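Local coordinates for kelch domain-containing protein (Colletotrichum graminicola M1.001, PDB 5C86) that probably oxidises alcohols with a copper ion, as a member of the galactose oxidase and glyoxal oxidase family (AA5), at residues W31-P36 with G351-A356; S50-N53 with N58-D61; A18-P23 with G82-T87. One frame throughout, in Å; residues are numbered along the deposited sequence.

Contact 1: residues W31-P36 with G351-A356; sequences WSSGWP and GGLCGA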
ATOM      1  N   TRP A  31       4.647 -12.775   4.123  1.00 13.95           N
ATOM      2  CA  TRP A  31       5.938 -13.456   3.962  1.00 14.12           C
ATOM      3  C   TRP A  31       7.032 -12.730   4.703  1.00 15.21           C
ATOM      4  O   TRP A  31       6.953 -11.559   5.016  1.00 13.97           O
ATOM      5  CB  TRP A  31       6.336 -13.666   2.530  1.00 14.22           C
ATOM      6  CG  TRP A  31       6.713 -12.482   1.671  1.00 14.52           C
ATOM      7  CD1 TRP A  31       7.956 -11.967   1.533  1.00 15.52           C
ATOM      8  CD2 TRP A  31       5.854 -11.705   0.817  1.00 14.49           C
ATOM      9  NE1 TRP A  31       7.972 -10.965   0.624  1.00 14.39           N
ATOM     10  CE2 TRP A  31       6.677 -10.764   0.188  1.00 14.03           C
ATOM     11  CE3 TRP A  31       4.475 -11.712   0.541  1.00 16.19           C
ATOM     12  CZ2 TRP A  31       6.206  -9.812  -0.737  1.00 17.02           C
ATOM     13  CZ3 TRP A  31       3.978 -10.755  -0.392  1.00 16.75           C
ATOM     14  CH2 TRP A  31       4.860  -9.849  -1.037  1.00 15.70           C
ATOM     15  N   SER A  32       8.116 -13.472   5.026  1.00 15.00           N
ATOM     16  CA  SER A  32       9.299 -12.942   5.771  1.00 17.14           C
ATOM     17  C   SER A  32      10.461 -12.908   4.826  1.00 16.49           C
ATOM     18  O   SER A  32      10.856 -11.857   4.311  1.00 17.38           O
ATOM     19  CB  SER A  32       9.552 -13.762   7.016  1.00 17.45           C
ATOM     20  OG  SER A  32       9.605 -15.200   6.714  1.00 17.85           O
ATOM     21  N   SER A  33      11.070 -14.081   4.551  1.00 16.69           N
ATOM     22  CA  SER A  33      12.348 -14.219   3.865  1.00 16.90           C
ATOM     23  C   SER A  33      12.570 -15.739   3.696  1.00 19.46           C
ATOM     24  O   SER A  33      11.640 -16.533   3.954  1.00 18.65           O
ATOM     25  CB  SER A  33      13.482 -13.677   4.727  1.00 19.02           C
ATOM     26  OG  SER A  33      13.526 -14.370   5.934  1.00 19.51           O
ATOM     27  N   GLY A  34      13.837 -16.080   3.461  1.00 21.36           N
ATOM     28  CA  GLY A  34      14.253 -17.522   3.530  1.00 22.06           C
ATOM     29  C   GLY A  34      14.288 -18.140   4.874  1.00 21.99           C
ATOM     30  O   GLY A  34      14.606 -19.348   4.958  1.00 23.94           O
ATOM     31  N   TRP A  35      13.969 -17.417   5.895  1.00 22.04           N
ATOM     32  CA  TRP A  35      13.700 -17.947   7.230  1.00 22.15           C
ATOM     33  C   TRP A  35      12.419 -17.387   7.787  1.00 24.18           C
ATOM     34  O   TRP A  35      11.971 -16.284   7.421  1.00 23.27           O
ATOM     35  CB  TRP A  35      14.800 -17.579   8.215  1.00 24.54           C
ATOM     36  CG  TRP A  35      16.183 -18.091   7.800  1.00 25.00           C
ATOM     37  CD1 TRP A  35      16.800 -19.248   8.271  1.00 28.16           C
ATOM     38  CD2 TRP A  35      17.110 -17.471   6.899  1.00 21.27           C
ATOM     39  NE1 TRP A  35      18.021 -19.384   7.651  1.00 27.50           N
ATOM     40  CE2 TRP A  35      18.246 -18.308   6.812  1.00 27.09           C
ATOM     41  CE3 TRP A  35      17.082 -16.317   6.099  1.00 21.27           C
ATOM     42  CZ2 TRP A  35      19.349 -17.994   5.964  1.00 24.05           C
ATOM     43  CZ3 TRP A  35      18.178 -15.976   5.289  1.00 22.29           C
ATOM     44  CH2 TRP A  35      19.331 -16.825   5.246  1.00 24.81           C
ATOM     45  N   PRO A  36      11.852 -18.025   8.793  1.00 22.64           N
ATOM     46  CA  PRO A  36      10.650 -17.468   9.468  1.00 23.29           C
ATOM     47  C   PRO A  36      10.886 -16.250  10.375  1.00 23.31           C
ATOM     48  O   PRO A  36       9.970 -15.466  10.722  1.00 21.60           O
ATOM     49  CB  PRO A  36      10.164 -18.668  10.336  1.00 25.50           C
ATOM     50  CG  PRO A  36      11.403 -19.567  10.380  1.00 26.55           C
ATOM     51  CD  PRO A  36      12.072 -19.450   9.086  1.00 25.70           C
ATOM     52  N   GLY A 351       6.691  -6.585  12.737  1.00 15.46           N
ATOM     53  CA  GLY A 351       7.821  -5.893  13.394  1.00 16.15           C
ATOM     54  C   GLY A 351       8.899  -6.907  13.725  1.00 17.51           C
ATOM     55  O   GLY A 351       8.591  -8.054  14.141  1.00 17.83           O
ATOM     56  N   GLY A 352      10.164  -6.511  13.520  1.00 17.06           N
ATOM     57  CA  GLY A 352      11.342  -7.309  13.913  1.00 16.94           C
ATOM     58  C   GLY A 352      11.925  -8.035  12.729  1.00 17.20           C
ATOM     59  O   GLY A 352      12.351  -7.416  11.736  1.00 20.65           O
ATOM     60  N   LEU A 353      11.998  -9.364  12.841  1.00 17.41           N
ATOM     61  CA  LEU A 353      12.711 -10.225  11.944  1.00 16.99           C
ATOM     62  C   LEU A 353      14.217 -10.003  12.208  1.00 19.93           C
ATOM     63  O   LEU A 353      14.940  -9.457  11.395  1.00 19.48           O
ATOM     64  CB  LEU A 353      12.387 -10.079  10.404  1.00 17.16           C
ATOM     65  CG  LEU A 353      12.733 -11.309   9.559  1.00 16.49           C
ATOM     66  CD1 LEU A 353      11.774 -12.491   9.784  1.00 16.82           C
ATOM     67  CD2 LEU A 353      12.797 -11.029   8.077  1.00 17.58           C
ATOM     68  N   CYS A 354      14.666 -10.437  13.366  0.87 20.68           N
ATOM     69  CA  CYS A 354      16.023 -10.125  13.780  0.87 23.96           C
ATOM     70  C   CYS A 354      16.689 -11.204  14.584  0.87 27.34           C
ATOM     71  O   CYS A 354      17.556 -10.907  15.410  0.87 25.70           O
ATOM     72  CB  CYS A 354      15.982  -8.828  14.547  0.87 25.34           C
ATOM     73  SG  CYS A 354      14.566  -8.617  15.637  0.87 30.75           S
ATOM     74  N   GLY A 355      16.295 -12.435  14.330  1.00 23.22           N
ATOM     75  CA  GLY A 355      17.050 -13.646  14.785  1.00 26.00           C
ATOM     76  C   GLY A 355      16.200 -14.600  15.579  1.00 25.19           C
ATOM     77  O   GLY A 355      15.161 -14.287  16.022  1.00 24.14           O
ATOM     78  N   ALA A 356      16.693 -15.811  15.821  1.00 27.58           N
ATOM     79  CA  ALA A 356      16.006 -16.737  16.735  1.00 27.30           C
ATOM     80  C   ALA A 356      15.948 -16.224  18.198  1.00 24.51           C
ATOM     81  O   ALA A 356      16.923 -15.702  18.777  1.00 30.00           O
ATOM     82  CB  ALA A 356      16.709 -18.134  16.676  1.00 31.32           C
TER

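Contact 2: residues S50-N53 with N58-D61; sequences SLYN and NISD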
ATOM      1  N   SER A  50       2.850 -17.520   4.626  1.00 17.38           N
ATOM      2  CA  SER A  50       1.713 -18.071   5.358  1.00 17.02           C
ATOM      3  C   SER A  50       0.480 -17.277   4.924  1.00 21.01           C
ATOM      4  O   SER A  50       0.595 -16.176   4.361  1.00 21.39           O
ATOM      5  CB  SER A  50       1.924 -18.031   6.845  1.00 18.81           C
ATOM      6  OG  SER A  50       0.781 -18.370   7.622  1.00 18.19           O
ATOM      7  N   LEU A  51      -0.681 -17.883   5.073  1.00 20.55           N
ATOM      8  CA  LEU A  51      -1.962 -17.314   4.598  1.00 19.61           C
ATOM      9  C   LEU A  51      -2.977 -17.311   5.692  1.00 20.78           C
ATOM     10  O   LEU A  51      -3.182 -18.374   6.319  1.00 21.22           O
ATOM     11  CB  LEU A  51      -2.473 -18.146   3.460  1.00 19.71           C
ATOM     12  CG  LEU A  51      -3.758 -17.659   2.758  1.00 22.24           C
ATOM     13  CD1 LEU A  51      -3.405 -16.510   1.852  1.00 22.97           C
ATOM     14  CD2 LEU A  51      -4.460 -18.767   1.950  1.00 27.50           C
ATOM     15  N   TYR A  52      -3.651 -16.176   5.921  1.00 16.88           N
ATOM     16  CA  TYR A  52      -4.738 -16.085   6.857  1.00 17.67           C
ATOM     17  C   TYR A  52      -6.042 -16.096   6.056  1.00 16.53           C
ATOM     18  O   TYR A  52      -6.220 -15.339   5.134  1.00 17.40           O
ATOM     19  CB  TYR A  52      -4.709 -14.806   7.719  1.00 18.17           C
ATOM     20  CG  TYR A  52      -5.924 -14.540   8.559  1.00 20.68           C
ATOM     21  CD1 TYR A  52      -6.129 -15.181   9.748  1.00 22.41           C
ATOM     22  CD2 TYR A  52      -6.846 -13.606   8.165  1.00 20.77           C
ATOM     23  CE1 TYR A  52      -7.255 -14.943  10.509  1.00 25.14           C
ATOM     24  CE2 TYR A  52      -7.931 -13.317   8.927  1.00 23.48           C
ATOM     25  CZ  TYR A  52      -8.137 -14.004  10.086  1.00 24.71           C
ATOM     26  OH  TYR A  52      -9.244 -13.659  10.810  1.00 31.61           O
ATOM     27  N   ASN A  53      -6.908 -17.074   6.351  1.00 18.78           N
ATOM     28  CA  ASN A  53      -8.198 -17.189   5.700  1.00 19.80           C
ATOM     29  C   ASN A  53      -9.213 -16.367   6.437  1.00 20.29           C
ATOM     30  O   ASN A  53      -9.526 -16.613   7.598  1.00 20.21           O
ATOM     31  CB  ASN A  53      -8.598 -18.678   5.690  1.00 19.60           C
ATOM     32  CG  ASN A  53      -9.782 -18.914   4.843  1.00 21.59           C
ATOM     33  OD1 ASN A  53     -10.842 -18.406   5.116  1.00 24.73           O
ATOM     34  ND2 ASN A  53      -9.578 -19.547   3.791  1.00 25.73           N
ATOM     35  N   ASN A  58      -8.524 -19.683   9.751  1.00 30.15           N
ATOM     36  CA  ASN A  58      -7.366 -20.580   9.719  1.00 30.20           C
ATOM     37  C   ASN A  58      -6.090 -19.817   9.342  1.00 29.63           C
ATOM     38  O   ASN A  58      -6.085 -19.017   8.374  1.00 25.99           O
ATOM     39  CB  ASN A  58      -7.586 -21.687   8.673  1.00 32.03           C
ATOM     40  CG  ASN A  58      -6.397 -22.636   8.534  1.00 37.26           C
ATOM     41  OD1 ASN A  58      -5.642 -22.560   7.547  1.00 36.57           O
ATOM     42  ND2 ASN A  58      -6.208 -23.529   9.527  1.00 39.39           N
ATOM     43  N   ILE A  59      -4.997 -20.085  10.063  0.70 28.17           N
ATOM     44  CA  ILE A  59      -3.697 -19.589   9.650  0.70 27.40           C
ATOM     45  C   ILE A  59      -2.944 -20.784   9.188  0.70 25.41           C
ATOM     46  O   ILE A  59      -2.862 -21.768   9.907  0.70 25.74           O
ATOM     47  CB  ILE A  59      -2.945 -18.904  10.769  0.70 29.52           C
ATOM     48  CG1 ILE A  59      -3.683 -17.643  11.157  0.70 29.43           C
ATOM     49  CG2 ILE A  59      -1.521 -18.541  10.326  0.70 30.55           C
ATOM     50  CD1 ILE A  59      -3.623 -17.382  12.648  0.70 30.86           C
ATOM     51  N   SER A  60      -2.447 -20.721   7.978  1.00 22.95           N
ATOM     52  CA  SER A  60      -1.753 -21.867   7.369  1.00 25.76           C
ATOM     53  C   SER A  60      -0.330 -22.049   7.941  1.00 29.70           C
ATOM     54  O   SER A  60       0.308 -21.078   8.403  1.00 25.14           O
ATOM     55  CB  SER A  60      -1.686 -21.687   5.851  1.00 27.09           C
ATOM     56  OG  SER A  60      -0.670 -20.780   5.447  1.00 33.27           O
ATOM     57  N   ASP A  61       0.183 -23.280   7.869  1.00 26.59           N
ATOM     58  CA  ASP A  61       1.555 -23.494   8.227  1.00 28.15           C
ATOM     59  C   ASP A  61       2.469 -22.787   7.235  1.00 26.07           C
ATOM     60  O   ASP A  61       2.150 -22.615   6.031  1.00 28.57           O
ATOM     61  CB  ASP A  61       1.885 -25.019   8.225  1.00 32.59           C
ATOM     62  CG  ASP A  61       1.027 -25.826   9.203  1.00 37.61           C
ATOM     63  OD1 ASP A  61       0.737 -25.399  10.340  1.00 42.32           O
ATOM     64  OD2 ASP A  61       0.666 -26.957   8.831  1.00 46.22           O
TER
HETATM   65  O   HOH W   1      -5.223 -20.374   5.585  1.00 23.37           O

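Contact 3: residues A18-P23 with G82-T87; sequences AVALVP and GRIIVT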
ATOM      1  N   ALA A  18       5.993  -8.482   5.127  1.00 11.75           N
ATOM      2  CA  ALA A  18       5.396  -8.105   3.848  1.00 12.22           C
ATOM      3  C   ALA A  18       4.043  -8.768   3.872  1.00 13.72           C
ATOM      4  O   ALA A  18       3.911  -9.956   4.241  1.00 12.63           O
ATOM      5  CB  ALA A  18       6.225  -8.537   2.700  1.00 12.52           C
ATOM      6  N   VAL A  19       3.005  -8.063   3.384  1.00 11.41           N
ATOM      7  CA  VAL A  19       1.663  -8.608   3.337  1.00 13.10           C
ATOM      8  C   VAL A  19       0.966  -8.184   2.069  1.00 13.75           C
ATOM      9  O   VAL A  19       1.279  -7.104   1.537  1.00 12.88           O
ATOM     10  CB  VAL A  19       0.798  -8.240   4.517  1.00 12.93           C
ATOM     11  CG1 VAL A  19       1.441  -8.662   5.849  1.00 14.69           C
ATOM     12  CG2 VAL A  19       0.467  -6.750   4.572  1.00 13.48           C
ATOM     13  N   ALA A  20       0.035  -9.021   1.593  1.00 12.52           N
ATOM     14  CA  ALA A  20      -0.716  -8.720   0.355  1.00 12.02           C
ATOM     15  C   ALA A  20      -2.113  -9.206   0.512  1.00 14.25           C
ATOM     16  O   ALA A  20      -2.335 -10.301   1.080  1.00 13.04           O
ATOM     17  CB  ALA A  20      -0.122  -9.372  -0.843  1.00 13.97           C
ATOM     18  N   LEU A  21      -3.078  -8.445   0.016  1.00 12.79           N
ATOM     19  CA  LEU A  21      -4.482  -8.910   0.031  1.00 13.60           C
ATOM     20  C   LEU A  21      -4.699  -9.679  -1.232  1.00 15.21           C
ATOM     21  O   LEU A  21      -4.395  -9.220  -2.317  1.00 14.27           O
ATOM     22  CB  LEU A  21      -5.448  -7.717   0.108  1.00 15.37           C
ATOM     23  CG  LEU A  21      -6.906  -8.126   0.198  1.00 15.83           C
ATOM     24  CD1 LEU A  21      -7.196  -8.642   1.542  1.00 17.84           C
ATOM     25  CD2 LEU A  21      -7.765  -6.924  -0.037  1.00 17.36           C
ATOM     26  N   VAL A  22      -5.204 -10.923  -1.117  1.00 15.73           N
ATOM     27  CA  VAL A  22      -5.394 -11.763  -2.278  1.00 17.53           C
ATOM     28  C   VAL A  22      -6.739 -11.361  -2.991  1.00 14.56           C
ATOM     29  O   VAL A  22      -7.800 -11.363  -2.363  1.00 16.54           O
ATOM     30  CB  VAL A  22      -5.459 -13.225  -1.828  1.00 18.88           C
ATOM     31  CG1 VAL A  22      -5.699 -14.115  -3.018  1.00 21.14           C
ATOM     32  CG2 VAL A  22      -4.154 -13.624  -1.065  1.00 20.42           C
ATOM     33  N   PRO A  23      -6.645 -11.019  -4.259  1.00 15.84           N
ATOM     34  CA  PRO A  23      -7.918 -10.724  -4.946  1.00 19.28           C
ATOM     35  C   PRO A  23      -8.940 -11.834  -4.882  1.00 20.00           C
ATOM     36  O   PRO A  23      -8.602 -13.005  -4.798  1.00 19.95           O
ATOM     37  CB  PRO A  23      -7.491 -10.484  -6.363  1.00 17.82           C
ATOM     38  CG  PRO A  23      -6.095 -10.014  -6.329  1.00 17.99           C
ATOM     39  CD  PRO A  23      -5.525 -10.794  -5.144  1.00 17.66           C
ATOM     40  N   GLY A  82      -4.279  -8.716 -11.341  1.00 13.73           N
ATOM     41  CA  GLY A  82      -4.189  -9.107  -9.963  1.00 14.44           C
ATOM     42  C   GLY A  82      -3.026  -9.992  -9.569  1.00 15.92           C
ATOM     43  O   GLY A  82      -3.071 -10.547  -8.486  1.00 16.17           O
ATOM     44  N   ARG A  83      -2.057 -10.155 -10.494  1.00 15.31           N
ATOM     45  CA  ARG A  83      -0.885 -10.911 -10.124  1.00 16.58           C
ATOM     46  C   ARG A  83      -0.008 -10.039  -9.257  1.00 14.42           C
ATOM     47  O   ARG A  83       0.083  -8.830  -9.511  1.00 16.30           O
ATOM     48  CB  ARG A  83      -0.130 -11.303 -11.407  1.00 16.29           C
ATOM     49  CG  ARG A  83      -0.986 -12.196 -12.292  1.00 18.98           C
ATOM     50  CD  ARG A  83      -0.139 -12.789 -13.402  1.00 19.50           C
ATOM     51  NE  ARG A  83       0.583 -11.769 -14.093  1.00 21.40           N
ATOM     52  CZ  ARG A  83       1.676 -11.925 -14.852  1.00 22.48           C
ATOM     53  NH1 ARG A  83       2.150 -13.156 -15.136  1.00 24.10           N
ATOM     54  NH2 ARG A  83       2.223 -10.880 -15.410  1.00 22.96           N
ATOM     55  N   ILE A  84       0.573 -10.654  -8.229  1.00 14.98           N
ATOM     56  CA  ILE A  84       1.517  -9.958  -7.315  1.00 14.54           C
ATOM     57  C   ILE A  84       2.929 -10.138  -7.840  1.00 14.16           C
ATOM     58  O   ILE A  84       3.419 -11.269  -7.921  1.00 16.28           O
ATOM     59  CB  ILE A  84       1.396 -10.478  -5.894  1.00 14.02           C
ATOM     60  CG1 ILE A  84      -0.031 -10.473  -5.387  1.00 17.37           C
ATOM     61  CG2 ILE A  84       2.349  -9.680  -5.010  1.00 15.01           C
ATOM     62  CD1 ILE A  84      -0.243 -11.276  -4.187  1.00 19.20           C
ATOM     63  N   ILE A  85       3.498  -9.058  -8.282  1.00 12.73           N
ATOM     64  CA  ILE A  85       4.847  -9.035  -8.841  1.00 13.45           C
ATOM     65  C   ILE A  85       5.823  -8.507  -7.813  1.00 14.11           C
ATOM     66  O   ILE A  85       5.705  -7.344  -7.379  1.00 14.65           O
ATOM     67  CB  ILE A  85       4.887  -8.256 -10.128  1.00 15.10           C
ATOM     68  CG1 ILE A  85       3.984  -8.928 -11.245  1.00 15.85           C
ATOM     69  CG2 ILE A  85       6.337  -8.123 -10.663  1.00 17.57           C
ATOM     70  CD1 ILE A  85       3.916  -8.208 -12.576  1.00 19.27           C
ATOM     71  N   VAL A  86       6.813  -9.321  -7.391  1.00 14.70           N
ATOM     72  CA  VAL A  86       7.755  -8.996  -6.368  1.00 14.46           C
ATOM     73  C   VAL A  86       9.164  -8.970  -6.967  1.00 15.26           C
ATOM     74  O   VAL A  86       9.572  -9.933  -7.609  1.00 15.81           O
ATOM     75  CB  VAL A  86       7.613  -9.967  -5.205  1.00 14.57           C
ATOM     76  CG1 VAL A  86       8.584  -9.712  -4.114  1.00 14.30           C
ATOM     77  CG2 VAL A  86       6.205  -9.980  -4.616  1.00 14.87           C
ATOM     78  N   THR A  87       9.898  -7.912  -6.720  1.00 13.17           N
ATOM     79  CA  THR A  87      11.180  -7.645  -7.370  1.00 14.48           C
ATOM     80  C   THR A  87      12.268  -7.529  -6.344  1.00 15.03           C
ATOM     81  O   THR A  87      12.181  -6.787  -5.371  1.00 13.79           O
ATOM     82  CB  THR A  87      11.155  -6.385  -8.195  1.00 14.59           C
ATOM     83  OG1 THR A  87      10.466  -5.278  -7.509  1.00 15.09           O
ATOM     84  CG2 THR A  87      10.457  -6.611  -9.472  1.00 15.72           C
TER

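Contact 1: residues W31-P36 with G351-A356
L353 carries this contact with the two branches of its side chain, which reach S32, S33 and P36. Its CG stands anti to the backbone N (chi1 -158°), and this sends the fork out from its loop toward residues 31-36. CD1 does most of the touching. It lies 3.8 Å from S32 CB and 3.6 Å from the carbonyl oxygen P36 O. The other branch, CD2, is 4.0 Å from S33 OG. These are van der Waals contacts of methyl groups against a methylene and two oxygens.

The two segments share no hydrogen bond. S32 OG donates to W35 O over 2.7 Å, from 27° off the carbonyl plane, and so ties the turn 32-35 to itself. S33 OG is bonded to R38 O, further along the same loop. On the other side, N361 OD1 accepts from C354 N. G352 O is bonded outside its loop, to ND1 of H335, one of the histidines that bind copper in another structure of the protein. The L353 side chain itself comes within about 4 Å of that of H335. C354 forms a disulfide with C358.

Residues 31-36 lead from strand 28-31 to strand 47-52, and S32 also packs on V14 and on Y48 of the latter. Residues 351-356 lead from strand 346-350 to strand 364-369, so the contact joins loops of two different propeller sheets.

Contact 2: residues S50-N53 with N58-D61
This is the closing part of a beta-hairpin that links strands 47-52 and 63-66 of one propeller sheet. Y52 and I59 form a single antiparallel bridge, a non-hydrogen-bonded pair, with bonds on both sides of it. Toward the turn, N53 N donates to N58 O over 2.9 Å, almost straight at 177°. On the other side, S60 N donates to L51 O.

The return bond of a regular L51-S60 pair is replaced by side chains. L51 N donates to S60 OG at 2.9 Å, bent to 150°. S60 O instead accepts from S50 OG, also at 2.9 Å. The S50 hydroxyl is carried there by a chi1 of 171°, opposite the backbone N. The two serines thus exchange roles with the main chain and hold the hairpin where its pairing turns irregular.

Apolar contact is small. In the I59 conformer given, one of two, CG1 meets the edge of the Y52 ring at CD1, 3.7 Å away and in the ring plane. The ring also meets that of F367, and both Y52 and I59 rest on V10 of strand 5-11. N53 OD1 accepts a hydrogen bond from T56 N within the turn. N58 bears an N-linked glycan in another structure of this protein but none here. N58 OD1 and L51 O each lie 3.0 Å from one water, which has more acceptors near it than protons to give.

Contact 3: residues A18-P23 with G82-T87
I84 reaches A20 with the very end of its longer branch. The chi1 of -52° sets CG1 beside the backbone N and opposite the carbonyl carbon. A chi2 of 165° then extends the chain, so that CD1 becomes the leading atom. It stops 3.8 Å from A20 CB, methyl against methyl. The shorter branch stays back, with I84 CG2 4.9 Å from A20 CB. The backbones are well apart here, since A20 CA and I84 CA are 8.1 Å from each other. One extended isoleucine on one side and a single methyl on the other bridge that distance.

In the kelch beta-propeller, strands 18-21 and 84-87 belong to neighbouring four-stranded blades. The A20-I84 touch is apolar packing between two blades, and P23 and G82 meet in the loops beside it. Strand 18-21 is also flanked by strand 412-422 of the C-terminal domain, with A20 packing on A420 and L21 on V418.

The second touch is between P23 and G82. The proline ring is puckered with CG exo, and CG lies 3.8 Å from the carbonyl oxygen G82 O. P23 CD is a little further from the same oxygen. G82 has a positive phi of 78°, a conformation in which glycine is at ease, and the P23 ring comes up to its bare CA. P23 CG is 4.2 Å from G82 CA, on a side of the glycine that bears only hydrogen. R83, the next residue, turns from the contact, and its NE makes a salt bridge with D79 OD2.

The three contacts share the blade that begins at strand 18-21. Contact 1 and contact 3 touch directly: W31 N lies 2.9 Å from A18 O in a probable hydrogen bond, and W31 CH2 is 3.8 Å from V86 CG2. Their centres are about 19 Å apart. Contact 2 reaches contact 3 through L51 CD1 and V22 CG2 at 4.2 Å. It does not touch contact 1, whose nearest atoms are about 5 Å away. Contact 1 borders the copper site, where the L353 side chain is about 7 Å from that of H423. Contacts 2 and 3 lie away from that site. No copper is bound in this model.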